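Local atomic coordinates of uncharacterized protein, toxin (Helicobacter pylori, PDB entry 4LTT), a protein that probably acts as an RNA-cleaving toxin of a type II toxin-antitoxin system, belonging to the YafQ branch of the RelE family. Residues A[28-31]-A[32-36]; A[69-73]-A[74-78]. All blocks are in the same frame, centred on the assembly; numbering follows the deposited sequence.

Interaction 1: residues A[28-31]-A[32-36]; sequences NEVI and LTLRK
Val30 and Leu34, one turn apart on the C-terminal half of alpha-helix 25-35, run side by side and point the same way, with Val30 CG1 3.8 Å from Leu34 CD1. CG1 of Val30 stands anti to its own backbone N (chi1 165°), which places that methyl on the side of the next turn. Leu34 CG rests 3.4 Å from Val30 O, close to the carbonyl that accepts Leu34 N. That bond is 2.9 Å from Leu34 N to Val30 O and almost straight at hydrogen, the donor lying nearly on the line of the C=O bond.

The next pair, Ile31 and Arg35, meets at a slant. Arg35 lays its aliphatic stem across the branch methyl of Ile31, CD to CG2 4.0 Å, and its chain bends at chi3 (69°) before NE goes on to bond the carbonyl of Leu2. Ile31 and Leu34 both face the sheet: Ile31 touches Leu4 and Leu78, while Leu34 touches Leu67, Leu76 and Tyr69. Thr33 packs on Leu40 in a loop instead.

Regular i to i+4 bonds hold the turns together, from Leu32 N to Asn28 O through to Arg35 N on Ile31 O. On the loop-facing side of the helix, the hydroxyl oxygen Thr33 OG1 comes within 3.0 Å of Glu29 O.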
loop_
_atom_site.group_PDB
_atom_site.type_symbol
_atom_site.label_atom_id
_atom_site.label_comp_id
_atom_site.label_asym_id
_atom_site.label_seq_id
_atom_site.Cartn_x
_atom_site.Cartn_y
_atom_site.Cartn_z
ATOM N N ASN A 28 1.542 -9.251 -2.585
ATOM C CA ASN A 28 2.915 -9.650 -2.519
ATOM C C ASN A 28 3.652 -9.352 -3.819
ATOM O O ASN A 28 4.848 -8.985 -3.786
ATOM C CB ASN A 28 3.036 -11.130 -2.092
ATOM C CG ASN A 28 2.729 -11.365 -0.665
ATOM O OD1 ASN A 28 2.881 -10.481 0.159
ATOM N ND2 ASN A 28 2.189 -12.555 -0.373
ATOM N N GLU A 29 3.000 -9.600 -4.926
ATOM C CA GLU A 29 3.624 -9.286 -6.191
ATOM C C GLU A 29 3.868 -7.804 -6.373
ATOM O O GLU A 29 4.927 -7.374 -6.873
ATOM C CB GLU A 29 2.755 -9.797 -7.328
ATOM C CG GLU A 29 3.290 -9.631 -8.734
ATOM C CD GLU A 29 2.166 -9.882 -9.721
ATOM O OE1 GLU A 29 1.204 -9.082 -9.791
ATOM O OE2 GLU A 29 2.175 -10.884 -10.375
ATOM N N VAL A 30 2.892 -6.991 -5.977
ATOM C CA VAL A 30 3.038 -5.510 -6.024
ATOM C C VAL A 30 4.208 -5.052 -5.120
ATOM O O VAL A 30 5.035 -4.233 -5.549
ATOM C CB VAL A 30 1.748 -4.834 -5.585
ATOM C CG1 VAL A 30 1.971 -3.304 -5.262
ATOM C CG2 VAL A 30 0.639 -5.055 -6.599
ATOM N N ILE A 31 4.281 -5.619 -3.903
ATOM C CA ILE A 31 5.334 -5.230 -3.006
ATOM C C ILE A 31 6.685 -5.546 -3.629
ATOM O O ILE A 31 7.618 -4.722 -3.562
ATOM C CB ILE A 31 5.145 -5.897 -1.622
ATOM C CG1 ILE A 31 3.979 -5.222 -0.884
ATOM C CG2 ILE A 31 6.434 -5.819 -0.805
ATOM C CD1 ILE A 31 3.511 -5.998 0.294
ATOM N N LEU A 32 6.831 -6.737 -4.230
ATOM C CA LEU A 32 8.121 -7.068 -4.802
ATOM C C LEU A 32 8.483 -6.089 -5.935
ATOM O O LEU A 32 9.647 -5.635 -6.040
ATOM C CB LEU A 32 8.088 -8.519 -5.303
ATOM C CG LEU A 32 9.422 -8.965 -5.975
ATOM C CD1 LEU A 32 10.575 -8.928 -5.007
ATOM C CD2 LEU A 32 9.227 -10.353 -6.612
ATOM N N THR A 33 7.515 -5.779 -6.789
ATOM C CA THR A 33 7.742 -4.836 -7.873
ATOM C C THR A 33 8.208 -3.472 -7.334
ATOM O O THR A 33 9.159 -2.919 -7.857
ATOM C CB THR A 33 6.449 -4.666 -8.677
ATOM O OG1 THR A 33 6.108 -5.969 -9.205
ATOM C CG2 THR A 33 6.585 -3.714 -9.829
ATOM N N LEU A 34 7.515 -2.970 -6.322
ATOM C CA LEU A 34 7.911 -1.704 -5.708
ATOM C C LEU A 34 9.283 -1.786 -5.065
ATOM O O LEU A 34 10.069 -0.827 -5.191
ATOM C CB LEU A 34 6.881 -1.317 -4.651
ATOM C CG LEU A 34 5.469 -0.901 -5.193
ATOM C CD1 LEU A 34 4.483 -0.648 -4.065
ATOM C CD2 LEU A 34 5.551 0.308 -6.133
ATOM N N ARG A 35 9.632 -2.887 -4.412
ATOM C CA ARG A 35 10.925 -3.018 -3.816
ATOM C C ARG A 35 12.017 -2.996 -4.840
ATOM O O ARG A 35 13.167 -2.559 -4.555
ATOM C CB ARG A 35 11.032 -4.360 -3.057
ATOM C CG ARG A 35 10.228 -4.356 -1.754
ATOM C CD ARG A 35 10.377 -5.639 -0.971
ATOM N NE ARG A 35 11.760 -5.729 -0.440
ATOM C CZ ARG A 35 12.304 -6.810 0.077
ATOM N NH1 ARG A 35 11.638 -7.961 0.105
ATOM N NH2 ARG A 35 13.530 -6.720 0.567
ATOM N N LYS A 36 11.690 -3.455 -6.048
ATOM C CA LYS A 36 12.655 -3.474 -7.140
ATOM C C LYS A 36 12.652 -2.176 -7.936
ATOM O O LYS A 36 13.384 -2.074 -8.968
ATOM C CB LYS A 36 12.349 -4.660 -8.064
ATOM C CG LYS A 36 12.636 -5.997 -7.413
ATOM C CD LYS A 36 12.288 -7.174 -8.312
ATOM C CE LYS A 36 13.205 -7.309 -9.509
ATOM N NZ LYS A 36 12.994 -8.588 -10.312
#

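Interaction 2: residues A[69-73]-A[74-78]; sequences YLVKD and DELIL
A two-residue beta hairpin closes here, with strands 65-72 and 75-82 joined by a type I' turn from Lys72 to Glu75. Asp73 and Asp74 occupy its corners, both with positive phi. Lys72 and Glu75 form the last hydrogen-bonded pair: Lys72 N reaches Glu75 O at 2.9 Å in the carbonyl plane, whereas Glu75 N approaches Lys72 O at 3.0 Å from well above that plane. A water also donates to Lys72 O and, at 2.7 Å, to Glu75 OE1, tying the glutamate back to the turn; Asn5 ND2 is a second partner of this carboxylate oxygen.

Further along, Leu70 and Ile77 bond in both directions, and their side chains lie parallel on the face they share with Lys72 and Glu75, Leu70 CD2 4.1 Å from Ile77 CD1. On the other face Leu76 CD1 touches both Tyr69 and Val71, crossing each at a slant; it lies 3.7 Å from Tyr69 CD1 and 4.0 Å from Val71 CG2. Tyr69 CB meets Leu78 CD2 at 3.8 Å. With CG set between backbone N and carbonyl carbon (chi1 70°), the ring of Tyr69 rises off the sheet, and its OH bonds Asp46 and Arg57.

Strand 3-6 flanks the hairpin beside 75-82 and strand 57-60 beside 65-72, while helix 25-35 covers the face of Tyr69, Leu76 and Leu78.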
loop_
_atom_site.group_PDB
_atom_site.type_symbol
_atom_site.label_atom_id
_atom_site.label_comp_id
_atom_site.label_asym_id
_atom_site.label_seq_id
_atom_site.Cartn_x
_atom_site.Cartn_y
_atom_site.Cartn_z
ATOM N N TYR A 69 2.010 3.879 0.443
ATOM C CA TYR A 69 3.417 3.478 0.622
ATOM C C TYR A 69 4.296 4.619 0.277
ATOM O O TYR A 69 3.883 5.619 -0.325
ATOM C CB TYR A 69 3.749 2.226 -0.237
ATOM C CG TYR A 69 3.761 2.539 -1.706
ATOM C CD1 TYR A 69 4.954 2.956 -2.318
ATOM C CD2 TYR A 69 2.639 2.456 -2.483
ATOM C CE1 TYR A 69 4.973 3.233 -3.687
ATOM C CE2 TYR A 69 2.638 2.785 -3.829
ATOM C CZ TYR A 69 3.820 3.187 -4.430
ATOM O OH TYR A 69 3.857 3.509 -5.765
ATOM N N LEU A 70 5.580 4.484 0.613
ATOM C CA LEU A 70 6.589 5.495 0.311
ATOM C C LEU A 70 7.932 4.824 0.132
ATOM O O LEU A 70 8.382 4.050 0.994
ATOM C CB LEU A 70 6.668 6.531 1.458
ATOM C CG LEU A 70 7.782 7.569 1.320
ATOM C CD1 LEU A 70 7.591 8.482 0.141
ATOM C CD2 LEU A 70 7.846 8.374 2.596
ATOM N N VAL A 71 8.666 5.219 -0.897
ATOM C CA VAL A 71 10.076 4.845 -1.011
ATOM C C VAL A 71 10.882 5.986 -0.385
ATOM O O VAL A 71 10.764 7.148 -0.843
ATOM C CB VAL A 71 10.436 4.635 -2.481
ATOM C CG1 VAL A 71 11.963 4.450 -2.646
ATOM C CG2 VAL A 71 9.751 3.445 -3.039
ATOM N N LYS A 72 11.649 5.695 0.630
ATOM C CA LYS A 72 12.465 6.756 1.220
ATOM C C LYS A 72 13.747 6.123 1.731
ATOM O O LYS A 72 13.702 5.177 2.494
ATOM C CB LYS A 72 11.755 7.402 2.365
ATOM C CG LYS A 72 12.579 8.455 3.065
ATOM C CD LYS A 72 11.853 9.147 4.153
ATOM C CE LYS A 72 12.755 10.217 4.768
ATOM N NZ LYS A 72 11.995 10.955 5.823
ATOM N N ASP A 73 14.923 6.689 1.386
ATOM C CA ASP A 73 16.220 6.260 2.079
ATOM C C ASP A 73 16.461 4.709 2.246
ATOM O O ASP A 73 16.730 4.167 3.248
ATOM C CB ASP A 73 16.366 6.883 3.403
ATOM C CG ASP A 73 16.386 8.388 3.333
ATOM O OD1 ASP A 73 16.798 8.923 2.269
ATOM O OD2 ASP A 73 15.967 8.935 4.336
ATOM N N ASP A 74 16.291 4.103 1.170
ATOM C CA ASP A 74 16.510 2.667 0.988
ATOM C C ASP A 74 15.467 1.752 1.595
ATOM O O ASP A 74 15.719 0.540 1.659
ATOM C CB ASP A 74 17.910 2.203 1.368
ATOM C CG ASP A 74 18.406 1.066 0.434
ATOM O OD1 ASP A 74 18.172 1.099 -0.774
ATOM O OD2 ASP A 74 19.067 0.109 0.947
ATOM N N GLU A 75 14.328 2.307 1.971
ATOM C CA GLU A 75 13.196 1.511 2.441
ATOM C C GLU A 75 12.001 1.677 1.558
ATOM O O GLU A 75 11.748 2.785 1.009
ATOM C CB GLU A 75 12.818 1.901 3.893
ATOM C CG GLU A 75 13.878 1.610 4.934
ATOM C CD GLU A 75 13.328 1.939 6.320
ATOM O OE1 GLU A 75 12.571 2.908 6.525
ATOM O OE2 GLU A 75 13.621 1.110 7.245
ATOM N N LEU A 76 11.206 0.602 1.477
ATOM C CA LEU A 76 9.844 0.701 1.047
ATOM C C LEU A 76 8.978 0.660 2.285
ATOM O O LEU A 76 8.977 -0.352 2.997
ATOM C CB LEU A 76 9.498 -0.488 0.119
ATOM C CG LEU A 76 7.983 -0.521 -0.244
ATOM C CD1 LEU A 76 7.573 0.699 -1.031
ATOM C CD2 LEU A 76 7.715 -1.724 -1.047
ATOM N N ILE A 77 8.358 1.781 2.610
ATOM C CA ILE A 77 7.507 1.925 3.795
ATOM C C ILE A 77 6.095 1.590 3.409
ATOM O O ILE A 77 5.522 2.265 2.541
ATOM C CB ILE A 77 7.611 3.355 4.349
ATOM C CG1 ILE A 77 9.030 3.719 4.784
ATOM C CG2 ILE A 77 6.679 3.489 5.564
ATOM C CD1 ILE A 77 9.237 5.239 4.876
ATOM N N LEU A 78 5.491 0.626 4.087
ATOM C CA LEU A 78 4.092 0.332 3.904
ATOM C C LEU A 78 3.296 0.897 5.032
ATOM O O LEU A 78 3.562 0.590 6.188
ATOM C CB LEU A 78 3.866 -1.181 3.812
ATOM C CG LEU A 78 4.712 -1.889 2.716
ATOM C CD1 LEU A 78 4.184 -3.303 2.519
ATOM C CD2 LEU A 78 4.595 -1.162 1.350
HETATM O O HOH W 1 13.205 5.247 5.288
#

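How the interactions relate
Interaction 1 comes first along the chain, on helix 25-35; interaction 2 follows it, at the hairpin of strands 65-72 and 75-82. Their centres are 12 Å apart, and the helix packs directly on the sheet: Ile31 CD1 lies 3.6 Å from Leu78 CD1, and Leu34 CB 3.7 Å from Leu76 CD2. Arg35 adds its CG against Leu76, and Leu34 also reaches the other hairpin strand, its CD2 3.6 Å from Tyr69 OH. Together they form part of the helix-on-sheet hydrophobic core of this small RelE-like toxin. The Leu34 and Tyr69 side chains lie about 10 and 6 Å from that of Glu58, which binds copper in another structure of this protein but carries none here.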